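Local coordinates for 3-ketosteroid-delta4-5alpha-dehydrogenase (Rhodococcus jostii, PDB 4AT2), which catalyses the FAD-dependent introduction of the C4-C5 double bond into 5alpha-3-ketosteroids, a step of bacterial steroid catabolism, at residues 66-71 / 218-223; 43-48 / 248-253; 47-52 / 74-79. All coordinates share one frame; numbering follows the deposited sequence.

Contact 1: 66-71 / 218-223; sequences DVLVLE and RAEYDM. With FAD (flavin-adenine dinucleotide), chain D.
Arg218 and Asp66 close one end of a parallel pairing between strands 67-70 and 218-220, the latter an outer strand of the parallel sheet in the Rossmann-type FAD-binding fold. Val67 O takes Arg218 N, Val69 pairs with that strand twice, its N giving to Arg218 O and its O taking Glu220 N at 2.9 Å, and Glu71 N reaches Glu220 O. The arginine chain bends at chi3 (52°), which brings Arg218 NH1 to Asp66 OD1 at 3.1 Å on the syn side. Carboxylate and guanidinium planes lie 16° apart, so the salt bridge is nearly flat. Arg218 NH1 also bonds the carbonyl of Glu41, and Leu68 packs over one guanidinium face, Leu68 CD2 4.0 Å from Arg218 NH2. A leucine in place of Arg218 would probably leave the Asp66 carboxylate without its close cationic partner and the Glu41 carbonyl without this donor. On the same face, Leu68 CD1 touches Arg218 CB and Glu220 CG. Leu70 CD2 meets Met223 CE at 3.8 Å, and Val250 packs on both these residues. At the other end Glu71 lies against the edge of the Tyr221 ring, CG 3.5 Å from CD1, and its backbone O accepts Met223 N from above the carbonyl plane. A bend at chi2 carries its carboxylate to the cofactor, where Tyr49 N and Thr73 OG1 hold it. As is characteristic of the acid ending the second strand of this fold, it grips both ribose hydroxyls: FAD O3B gives to Glu71 OE1 (2.7 Å) and FAD O2B to Glu71 OE2 (2.8 Å).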
# COMPACT_ATOMS: atom_id res chain seq x y z
N ASP A 66 -39.66 -1.75 -3.32
CA ASP A 66 -39.66 -2.82 -4.31
C ASP A 66 -38.19 -3.11 -4.64
O ASP A 66 -37.49 -2.24 -5.14
CB ASP A 66 -40.46 -2.35 -5.55
CG ASP A 66 -40.29 -3.25 -6.78
OD1 ASP A 66 -40.07 -4.47 -6.66
OD2 ASP A 66 -40.42 -2.70 -7.90
N VAL A 67 -37.73 -4.31 -4.31
CA VAL A 67 -36.30 -4.65 -4.42
C VAL A 67 -36.02 -5.68 -5.51
O VAL A 67 -36.68 -6.73 -5.58
CB VAL A 67 -35.75 -5.22 -3.08
CG1 VAL A 67 -34.25 -5.46 -3.17
CG2 VAL A 67 -36.05 -4.27 -1.94
N LEU A 68 -35.03 -5.38 -6.35
CA LEU A 68 -34.57 -6.31 -7.37
C LEU A 68 -33.07 -6.53 -7.25
O LEU A 68 -32.29 -5.59 -7.34
CB LEU A 68 -34.93 -5.81 -8.78
CG LEU A 68 -34.41 -6.58 -9.99
CD1 LEU A 68 -34.92 -8.02 -9.99
CD2 LEU A 68 -34.79 -5.86 -11.29
N VAL A 69 -32.67 -7.79 -7.05
CA VAL A 69 -31.26 -8.16 -6.99
C VAL A 69 -30.84 -8.65 -8.37
O VAL A 69 -31.54 -9.45 -8.98
CB VAL A 69 -31.02 -9.28 -5.94
CG1 VAL A 69 -29.53 -9.62 -5.85
CG2 VAL A 69 -31.50 -8.83 -4.58
N LEU A 70 -29.69 -8.17 -8.84
CA LEU A 70 -29.14 -8.59 -10.13
C LEU A 70 -27.87 -9.40 -9.86
O LEU A 70 -26.90 -8.89 -9.29
CB LEU A 70 -28.80 -7.35 -10.96
CG LEU A 70 -29.88 -6.30 -11.13
CD1 LEU A 70 -29.28 -5.13 -11.89
CD2 LEU A 70 -31.08 -6.85 -11.91
N GLU A 71 -27.88 -10.67 -10.27
CA GLU A 71 -26.77 -11.56 -9.96
C GLU A 71 -26.15 -12.08 -11.24
O GLU A 71 -26.86 -12.57 -12.13
CB GLU A 71 -27.24 -12.72 -9.07
CG GLU A 71 -26.29 -13.90 -8.95
CD GLU A 71 -24.90 -13.52 -8.47
OE1 GLU A 71 -24.78 -12.62 -7.60
OE2 GLU A 71 -23.92 -14.12 -8.97
N ARG A 218 -37.06 -9.65 -5.28
CA ARG A 218 -37.00 -10.26 -6.61
C ARG A 218 -35.53 -10.46 -7.00
O ARG A 218 -34.67 -9.68 -6.57
CB ARG A 218 -37.67 -9.33 -7.62
CG ARG A 218 -39.09 -8.92 -7.25
CD ARG A 218 -39.46 -7.56 -7.84
NE ARG A 218 -39.18 -7.54 -9.27
CZ ARG A 218 -39.03 -6.45 -10.02
NH1 ARG A 218 -39.11 -5.23 -9.49
NH2 ARG A 218 -38.77 -6.60 -11.30
N ALA A 219 -35.25 -11.50 -7.79
CA ALA A 219 -33.89 -11.75 -8.28
C ALA A 219 -33.87 -12.07 -9.77
O ALA A 219 -34.73 -12.82 -10.26
CB ALA A 219 -33.22 -12.85 -7.48
N GLU A 220 -32.90 -11.51 -10.48
CA GLU A 220 -32.64 -11.85 -11.88
C GLU A 220 -31.20 -12.34 -12.01
O GLU A 220 -30.28 -11.72 -11.46
CB GLU A 220 -32.88 -10.65 -12.81
CG GLU A 220 -34.34 -10.34 -13.10
CD GLU A 220 -35.03 -11.42 -13.93
OE1 GLU A 220 -34.37 -12.07 -14.76
OE2 GLU A 220 -36.25 -11.60 -13.75
N TYR A 221 -31.02 -13.45 -12.72
CA TYR A 221 -29.72 -14.11 -12.83
C TYR A 221 -29.10 -13.91 -14.22
O TYR A 221 -29.74 -13.35 -15.10
CB TYR A 221 -29.85 -15.60 -12.45
CG TYR A 221 -30.18 -15.76 -10.98
CD1 TYR A 221 -29.19 -15.62 -10.01
CD2 TYR A 221 -31.49 -16.01 -10.57
CE1 TYR A 221 -29.49 -15.75 -8.66
CE2 TYR A 221 -31.80 -16.14 -9.22
CZ TYR A 221 -30.80 -15.99 -8.27
OH TYR A 221 -31.08 -16.12 -6.93
N ASP A 222 -27.86 -14.35 -14.38
CA ASP A 222 -27.06 -14.05 -15.58
C ASP A 222 -26.99 -12.55 -15.87
O ASP A 222 -26.85 -12.14 -17.03
CB ASP A 222 -27.58 -14.81 -16.81
CG ASP A 222 -26.53 -14.93 -17.90
OD1 ASP A 222 -25.35 -15.18 -17.57
OD2 ASP A 222 -26.86 -14.76 -19.10
N MET A 223 -27.10 -11.74 -14.82
CA MET A 223 -27.07 -10.29 -14.94
C MET A 223 -25.67 -9.78 -14.69
O MET A 223 -25.28 -9.62 -13.53
CB MET A 223 -27.97 -9.65 -13.89
CG MET A 223 -29.42 -9.52 -14.30
SD MET A 223 -29.67 -8.10 -15.39
CE MET A 223 -31.46 -8.16 -15.44
PA FAD D . -19.78 -12.03 -2.63
O1A FAD D . -20.31 -12.77 -1.47
O2A FAD D . -18.79 -12.69 -3.50
O5B FAD D . -21.02 -11.56 -3.53
C5B FAD D . -20.83 -10.77 -4.70
C4B FAD D . -21.82 -11.23 -5.78
O4B FAD D . -21.68 -10.29 -6.86
C3B FAD D . -21.41 -12.60 -6.33
O3B FAD D . -22.55 -13.50 -6.28
C2B FAD D . -20.96 -12.30 -7.76
O2B FAD D . -21.28 -13.41 -8.64
C1B FAD D . -21.78 -11.06 -8.10
N9A FAD D . -21.20 -10.23 -9.17
C8A FAD D . -19.91 -10.01 -9.47
N7A FAD D . -19.85 -9.18 -10.51
C5A FAD D . -21.11 -8.86 -10.86
C6A FAD D . -21.65 -8.07 -11.82
N6A FAD D . -20.84 -7.42 -12.65
N1A FAD D . -22.98 -7.93 -11.96
C2A FAD D . -23.85 -8.59 -11.10
N3A FAD D . -23.28 -9.40 -10.11
C4A FAD D . -21.93 -9.51 -10.02
N1 FAD D . -14.49 -13.62 5.22
C2 FAD D . -15.02 -13.59 6.50
O2 FAD D . -15.33 -12.51 6.98
N3 FAD D . -15.21 -14.78 7.22
C4 FAD D . -14.83 -16.00 6.67
O4 FAD D . -15.00 -17.02 7.34
C4X FAD D . -14.28 -16.03 5.38
N5 FAD D . -13.87 -17.20 4.83
C5X FAD D . -13.14 -17.18 3.70
C6 FAD D . -12.49 -18.34 3.25
C7 FAD D . -11.75 -18.33 2.07
C7M FAD D . -11.12 -19.53 1.67
C8 FAD D . -11.62 -17.14 1.33
C8M FAD D . -10.89 -17.06 0.12
C9 FAD D . -12.28 -15.99 1.77
C9A FAD D . -13.01 -16.00 2.96
N10 FAD D . -13.62 -14.87 3.42
C10 FAD D . -14.11 -14.85 4.66
C1' FAD D . -13.84 -13.68 2.56
C2' FAD D . -15.33 -13.58 2.18
O2' FAD D . -15.69 -14.85 1.63
C3' FAD D . -15.57 -12.47 1.14
O3' FAD D . -14.69 -11.35 1.34
C4' FAD D . -17.03 -12.01 1.20
O4' FAD D . -17.87 -13.16 1.00
C5' FAD D . -17.31 -10.97 0.11
O5' FAD D . -18.67 -10.51 0.27
P FAD D . -19.38 -9.67 -0.91
O1P FAD D . -18.61 -8.45 -1.20
O2P FAD D . -20.84 -9.58 -0.59
O3P FAD D . -19.09 -10.61 -2.21

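Contact 2: 43-48 / 248-253; sequences DVVVAG and VAVRAR. With FAD (flavin-adenine dinucleotide), chain D.
Val45 packs one methyl, CG2, against strand 248-252, between Val250 and Ala252. The methyl lies 3.6 Å from Ala252 CB and 3.8 Å from Val250 CG1, and it also reaches the backbone, with Val45 CG2 3.4 Å from Arg251 O. With CG1 anti to the backbone N (chi1 172°), both methyls of Val45 face Val250 CG1, Val45 CG1 being the more distant at 4.1 Å from Val250 CG1. The other half of the contact is ionic. Arg253, extended from CG to NE, presents NH1 to Asp43 OD1 at 3.0 Å. The acceptor lies near the guanidinium plane, but the donor comes from above the carboxylate, the two planes being 68° apart. In the next shell, Asp43 OD2 takes the backbone N of Asp66, which helps to fix the turn of the carboxylate, while Arg253 has further long, weak ion pairs with Asp66 and Glu41. Leu70 of strand 67-70 touches Val45, and Leu68 touches Val250, so the valine pair belongs to a larger apolar layer. Both chains turn a corner here: strands 40-42 and 246-252 pair in a mixed sheet, whereas their continuations, 45-47 and 255-258, pair in the parallel sheet of the FAD-binding fold. At the far end of 43-48, Gly48 passes the cofactor, Gly48 CA 3.3 Å from FAD O4B. The contact therefore joins two sheets by unlike means: buried methyl packing between them, and at the exposed Arg253 a charge pair that, with its donor above the carboxylate plane, is probably more electrostatic in its attraction than a coplanar one.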
# COMPACT_ATOMS: atom_id res chain seq x y z
N ASP A 43 -37.49 -0.11 -7.00
CA ASP A 43 -37.13 1.04 -6.18
C ASP A 43 -35.65 0.96 -5.83
O ASP A 43 -34.91 1.92 -6.00
CB ASP A 43 -37.94 1.07 -4.89
CG ASP A 43 -39.39 1.37 -5.12
OD1 ASP A 43 -39.71 2.11 -6.07
OD2 ASP A 43 -40.21 0.86 -4.34
N VAL A 44 -35.25 -0.20 -5.33
CA VAL A 44 -33.87 -0.45 -4.94
C VAL A 44 -33.33 -1.59 -5.79
O VAL A 44 -33.89 -2.69 -5.80
CB VAL A 44 -33.75 -0.76 -3.42
CG1 VAL A 44 -32.32 -1.16 -3.06
CG2 VAL A 44 -34.18 0.46 -2.61
N VAL A 45 -32.26 -1.30 -6.52
CA VAL A 45 -31.61 -2.28 -7.38
C VAL A 45 -30.29 -2.67 -6.72
O VAL A 45 -29.43 -1.82 -6.50
CB VAL A 45 -31.39 -1.74 -8.81
CG1 VAL A 45 -30.55 -2.71 -9.64
CG2 VAL A 45 -32.75 -1.52 -9.49
N VAL A 46 -30.17 -3.95 -6.38
CA VAL A 46 -28.97 -4.47 -5.71
C VAL A 46 -28.15 -5.27 -6.72
O VAL A 46 -28.61 -6.29 -7.24
CB VAL A 46 -29.33 -5.38 -4.52
CG1 VAL A 46 -28.07 -5.92 -3.84
CG2 VAL A 46 -30.21 -4.62 -3.53
N ALA A 47 -26.93 -4.81 -6.97
CA ALA A 47 -26.02 -5.53 -7.86
C ALA A 47 -25.16 -6.50 -7.05
O ALA A 47 -24.29 -6.07 -6.28
CB ALA A 47 -25.16 -4.55 -8.64
N GLY A 48 -25.41 -7.80 -7.20
CA GLY A 48 -24.63 -8.82 -6.49
C GLY A 48 -25.40 -9.48 -5.36
O GLY A 48 -25.88 -8.80 -4.44
N VAL A 248 -29.43 -5.09 -21.40
CA VAL A 248 -30.66 -4.71 -20.72
C VAL A 248 -30.43 -3.46 -19.87
O VAL A 248 -29.30 -3.20 -19.44
CB VAL A 248 -31.24 -5.87 -19.87
CG1 VAL A 248 -31.62 -7.06 -20.74
CG2 VAL A 248 -30.26 -6.30 -18.77
N ALA A 249 -31.48 -2.68 -19.64
CA ALA A 249 -31.40 -1.54 -18.72
C ALA A 249 -32.36 -1.75 -17.56
O ALA A 249 -33.50 -2.16 -17.75
CB ALA A 249 -31.71 -0.24 -19.46
N VAL A 250 -31.89 -1.46 -16.35
CA VAL A 250 -32.68 -1.69 -15.15
C VAL A 250 -32.81 -0.37 -14.40
O VAL A 250 -31.80 0.23 -14.02
CB VAL A 250 -32.02 -2.74 -14.23
CG1 VAL A 250 -32.86 -2.94 -12.97
CG2 VAL A 250 -31.83 -4.07 -14.96
N ARG A 251 -34.05 0.08 -14.18
CA ARG A 251 -34.30 1.36 -13.53
C ARG A 251 -34.34 1.22 -12.02
O ARG A 251 -34.91 0.26 -11.50
CB ARG A 251 -35.63 1.96 -14.01
CG ARG A 251 -35.74 3.43 -13.65
CD ARG A 251 -36.75 4.15 -14.52
NE ARG A 251 -38.09 4.09 -13.96
CZ ARG A 251 -38.54 4.92 -13.01
NH1 ARG A 251 -37.74 5.85 -12.50
NH2 ARG A 251 -39.79 4.80 -12.58
N ALA A 252 -33.69 2.16 -11.33
CA ALA A 252 -33.67 2.20 -9.86
C ALA A 252 -34.28 3.52 -9.40
O ALA A 252 -33.62 4.56 -9.46
CB ALA A 252 -32.23 2.07 -9.34
N ARG A 253 -35.54 3.48 -8.97
CA ARG A 253 -36.24 4.72 -8.59
C ARG A 253 -35.61 5.43 -7.38
O ARG A 253 -35.60 6.66 -7.33
CB ARG A 253 -37.73 4.47 -8.33
CG ARG A 253 -38.49 3.83 -9.47
CD ARG A 253 -39.94 3.58 -9.08
NE ARG A 253 -40.62 2.69 -10.02
CZ ARG A 253 -40.85 1.39 -9.82
NH1 ARG A 253 -40.46 0.79 -8.70
NH2 ARG A 253 -41.48 0.69 -10.75
PA FAD D . -19.78 -12.03 -2.63
O1A FAD D . -20.31 -12.77 -1.47
O2A FAD D . -18.79 -12.69 -3.50
O5B FAD D . -21.02 -11.56 -3.53
C5B FAD D . -20.83 -10.77 -4.70
C4B FAD D . -21.82 -11.23 -5.78
O4B FAD D . -21.68 -10.29 -6.86
C3B FAD D . -21.41 -12.60 -6.33
O3B FAD D . -22.55 -13.50 -6.28
C2B FAD D . -20.96 -12.30 -7.76
O2B FAD D . -21.28 -13.41 -8.64
C1B FAD D . -21.78 -11.06 -8.10
N9A FAD D . -21.20 -10.23 -9.17
C8A FAD D . -19.91 -10.01 -9.47
N7A FAD D . -19.85 -9.18 -10.51
C5A FAD D . -21.11 -8.86 -10.86
C6A FAD D . -21.65 -8.07 -11.82
N6A FAD D . -20.84 -7.42 -12.65
N1A FAD D . -22.98 -7.93 -11.96
C2A FAD D . -23.85 -8.59 -11.10
N3A FAD D . -23.28 -9.40 -10.11
C4A FAD D . -21.93 -9.51 -10.02
N1 FAD D . -14.49 -13.62 5.22
C2 FAD D . -15.02 -13.59 6.50
O2 FAD D . -15.33 -12.51 6.98
N3 FAD D . -15.21 -14.78 7.22
C4 FAD D . -14.83 -16.00 6.67
O4 FAD D . -15.00 -17.02 7.34
C4X FAD D . -14.28 -16.03 5.38
N5 FAD D . -13.87 -17.20 4.83
C5X FAD D . -13.14 -17.18 3.70
C6 FAD D . -12.49 -18.34 3.25
C7 FAD D . -11.75 -18.33 2.07
C7M FAD D . -11.12 -19.53 1.67
C8 FAD D . -11.62 -17.14 1.33
C8M FAD D . -10.89 -17.06 0.12
C9 FAD D . -12.28 -15.99 1.77
C9A FAD D . -13.01 -16.00 2.96
N10 FAD D . -13.62 -14.87 3.42
C10 FAD D . -14.11 -14.85 4.66
C1' FAD D . -13.84 -13.68 2.56
C2' FAD D . -15.33 -13.58 2.18
O2' FAD D . -15.69 -14.85 1.63
C3' FAD D . -15.57 -12.47 1.14
O3' FAD D . -14.69 -11.35 1.34
C4' FAD D . -17.03 -12.01 1.20
O4' FAD D . -17.87 -13.16 1.00
C5' FAD D . -17.31 -10.97 0.11
O5' FAD D . -18.67 -10.51 0.27
P FAD D . -19.38 -9.67 -0.91
O1P FAD D . -18.61 -8.45 -1.20
O2P FAD D . -20.84 -9.58 -0.59
O3P FAD D . -19.09 -10.61 -2.21

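Contact 3: 47-52 / 74-79; sequences AGYGIA and SGWGGA. With FAD (flavin-adenine dinucleotide), chain D.
Tyr49 lays its ring beneath Trp76 CB at the glycine-rich turn between strand 45-47 and helix 51-62, which with Gly48 and Gly50 fits the GxGxxG motif of Rossmann-type dinucleotide-binding folds. Followed outward, Tyr49 CB starts 4.1 Å from Trp76 CB. CG comes closer, and CD2 marks the nearest approach, 3.5 Å from Trp76 CB. CD1 and CE1 also lie under the methylene, slightly farther off. CE2 and CZ then draw away, CE2 toward the Tyr221 hydroxyl, and Tyr49 OH ends 5.0 Å from Trp76 CB, beyond contact. The methylene sits over the ring face in a CH-pi contact, 15° off the normal. Trp76 CG lies between its own backbone N and carbonyl carbon (chi1 54°), and this rotation leads the indole away, leaving the two aromatic planes oblique at 49°. Val209 of helix 202-214 touches both aromatic side chains. The backbones are tied by Gly77 N, which points almost straight at Tyr49 O (2.9 Å). That bond sets the glycine-rich turn beside the glycine-rich loop, with the FAD diphosphate lodged against them. A CB on Gly50 would collide with FAD O5B, as would one on Gly78, so the cofactor can pass close to the bare main chain. Gly50 is the N-cap of helix 51-62, whose first turn faces the phosphates and probably helps to balance their charge. From that turn Ala52 N reaches FAD O2P in a long bond of 3.3 Å, and Ile51 CG2 lies 3.5 Å from FAD O2P. The 74-79 loop supplies its own amide: Ala79 N donates to FAD O2A at 2.8 Å.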
# COMPACT_ATOMS: atom_id res chain seq x y z
N ALA A 47 -26.93 -4.81 -6.97
CA ALA A 47 -26.02 -5.53 -7.86
C ALA A 47 -25.16 -6.50 -7.05
O ALA A 47 -24.29 -6.07 -6.28
CB ALA A 47 -25.16 -4.55 -8.64
N GLY A 48 -25.41 -7.80 -7.20
CA GLY A 48 -24.63 -8.82 -6.49
C GLY A 48 -25.40 -9.48 -5.36
O GLY A 48 -25.88 -8.80 -4.44
N TYR A 49 -25.54 -10.80 -5.43
CA TYR A 49 -26.34 -11.54 -4.46
C TYR A 49 -25.46 -12.35 -3.50
O TYR A 49 -25.62 -13.58 -3.37
CB TYR A 49 -27.32 -12.46 -5.20
CG TYR A 49 -28.60 -12.79 -4.46
CD1 TYR A 49 -28.72 -12.63 -3.07
CD2 TYR A 49 -29.70 -13.31 -5.15
CE1 TYR A 49 -29.89 -12.94 -2.41
CE2 TYR A 49 -30.87 -13.63 -4.50
CZ TYR A 49 -30.96 -13.45 -3.13
OH TYR A 49 -32.13 -13.77 -2.47
N GLY A 50 -24.54 -11.66 -2.84
CA GLY A 50 -23.72 -12.25 -1.78
C GLY A 50 -24.16 -11.67 -0.45
O GLY A 50 -25.31 -11.27 -0.31
N ILE A 51 -23.26 -11.60 0.52
CA ILE A 51 -23.66 -11.18 1.86
C ILE A 51 -24.15 -9.74 1.92
O ILE A 51 -25.18 -9.45 2.54
CB ILE A 51 -22.57 -11.44 2.94
CG1 ILE A 51 -23.10 -11.10 4.34
CG2 ILE A 51 -21.30 -10.65 2.67
CD1 ILE A 51 -24.34 -11.90 4.70
N ALA A 52 -23.42 -8.83 1.28
CA ALA A 52 -23.77 -7.42 1.31
C ALA A 52 -25.10 -7.21 0.61
O ALA A 52 -25.97 -6.49 1.10
CB ALA A 52 -22.70 -6.59 0.64
N SER A 74 -25.60 -17.96 -12.05
CA SER A 74 -26.93 -18.56 -12.13
C SER A 74 -27.62 -18.71 -10.77
O SER A 74 -28.77 -19.12 -10.70
CB SER A 74 -26.85 -19.92 -12.83
OG SER A 74 -26.03 -20.79 -12.09
N GLY A 75 -26.92 -18.36 -9.69
CA GLY A 75 -27.48 -18.50 -8.35
C GLY A 75 -26.86 -17.59 -7.31
O GLY A 75 -25.85 -16.92 -7.56
N TRP A 76 -27.48 -17.56 -6.13
CA TRP A 76 -27.00 -16.70 -5.04
C TRP A 76 -25.86 -17.32 -4.28
O TRP A 76 -25.60 -18.52 -4.39
CB TRP A 76 -28.13 -16.31 -4.10
CG TRP A 76 -28.93 -17.46 -3.53
CD1 TRP A 76 -30.17 -17.92 -3.96
CD2 TRP A 76 -28.59 -18.32 -2.39
NE1 TRP A 76 -30.60 -18.97 -3.19
CE2 TRP A 76 -29.70 -19.26 -2.23
CE3 TRP A 76 -27.51 -18.40 -1.51
CZ2 TRP A 76 -29.72 -20.23 -1.23
CZ3 TRP A 76 -27.53 -19.39 -0.51
CH2 TRP A 76 -28.61 -20.29 -0.38
N GLY A 77 -25.16 -16.49 -3.51
CA GLY A 77 -24.15 -16.99 -2.59
C GLY A 77 -22.79 -16.33 -2.70
O GLY A 77 -22.19 -15.97 -1.68
N GLY A 78 -22.31 -16.18 -3.94
CA GLY A 78 -20.98 -15.60 -4.21
C GLY A 78 -19.87 -16.28 -3.43
O GLY A 78 -19.94 -17.48 -3.16
N ALA A 79 -18.86 -15.50 -3.06
CA ALA A 79 -17.78 -15.98 -2.18
C ALA A 79 -18.31 -16.29 -0.79
O ALA A 79 -17.76 -17.14 -0.09
CB ALA A 79 -16.67 -14.93 -2.09
PA FAD D . -19.78 -12.03 -2.63
O1A FAD D . -20.31 -12.77 -1.47
O2A FAD D . -18.79 -12.69 -3.50
O5B FAD D . -21.02 -11.56 -3.53
C5B FAD D . -20.83 -10.77 -4.70
C4B FAD D . -21.82 -11.23 -5.78
O4B FAD D . -21.68 -10.29 -6.86
C3B FAD D . -21.41 -12.60 -6.33
O3B FAD D . -22.55 -13.50 -6.28
C2B FAD D . -20.96 -12.30 -7.76
O2B FAD D . -21.28 -13.41 -8.64
C1B FAD D . -21.78 -11.06 -8.10
N9A FAD D . -21.20 -10.23 -9.17
C8A FAD D . -19.91 -10.01 -9.47
N7A FAD D . -19.85 -9.18 -10.51
C5A FAD D . -21.11 -8.86 -10.86
C6A FAD D . -21.65 -8.07 -11.82
N6A FAD D . -20.84 -7.42 -12.65
N1A FAD D . -22.98 -7.93 -11.96
C2A FAD D . -23.85 -8.59 -11.10
N3A FAD D . -23.28 -9.40 -10.11
C4A FAD D . -21.93 -9.51 -10.02
N1 FAD D . -14.49 -13.62 5.22
C2 FAD D . -15.02 -13.59 6.50
O2 FAD D . -15.33 -12.51 6.98
N3 FAD D . -15.21 -14.78 7.22
C4 FAD D . -14.83 -16.00 6.67
O4 FAD D . -15.00 -17.02 7.34
C4X FAD D . -14.28 -16.03 5.38
N5 FAD D . -13.87 -17.20 4.83
C5X FAD D . -13.14 -17.18 3.70
C6 FAD D . -12.49 -18.34 3.25
C7 FAD D . -11.75 -18.33 2.07
C7M FAD D . -11.12 -19.53 1.67
C8 FAD D . -11.62 -17.14 1.33
C8M FAD D . -10.89 -17.06 0.12
C9 FAD D . -12.28 -15.99 1.77
C9A FAD D . -13.01 -16.00 2.96
N10 FAD D . -13.62 -14.87 3.42
C10 FAD D . -14.11 -14.85 4.66
C1' FAD D . -13.84 -13.68 2.56
C2' FAD D . -15.33 -13.58 2.18
O2' FAD D . -15.69 -14.85 1.63
C3' FAD D . -15.57 -12.47 1.14
O3' FAD D . -14.69 -11.35 1.34
C4' FAD D . -17.03 -12.01 1.20
O4' FAD D . -17.87 -13.16 1.00
C5' FAD D . -17.31 -10.97 0.11
O5' FAD D . -18.67 -10.51 0.27
P FAD D . -19.38 -9.67 -0.91
O1P FAD D . -18.61 -8.45 -1.20
O2P FAD D . -20.84 -9.58 -0.59
O3P FAD D . -19.09 -10.61 -2.21

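Overall arrangement
All three contacts build the FAD-binding fold, and their chemistry changes with their place in it. Contacts 1 and 2 meet in the parallel sheet, where strands 67-70 and 45-47 are neighbours and Leu70 N bonds Val46 O. Contact 1 is partly buried at the sheet's edge and relies on main-chain pairing; contact 2 is mostly buried and joins sheets through methyl groups, with a charge pair at its exposed end. Contact 3, also buried, shares Ala47 and Gly48 with contact 2 but is loop against loop, aromatic and rich in glycine. Contact 1 holds the ribose, contact 3 the diphosphate, and the backbone bond between Leu70 O and Gly48 N ties them together.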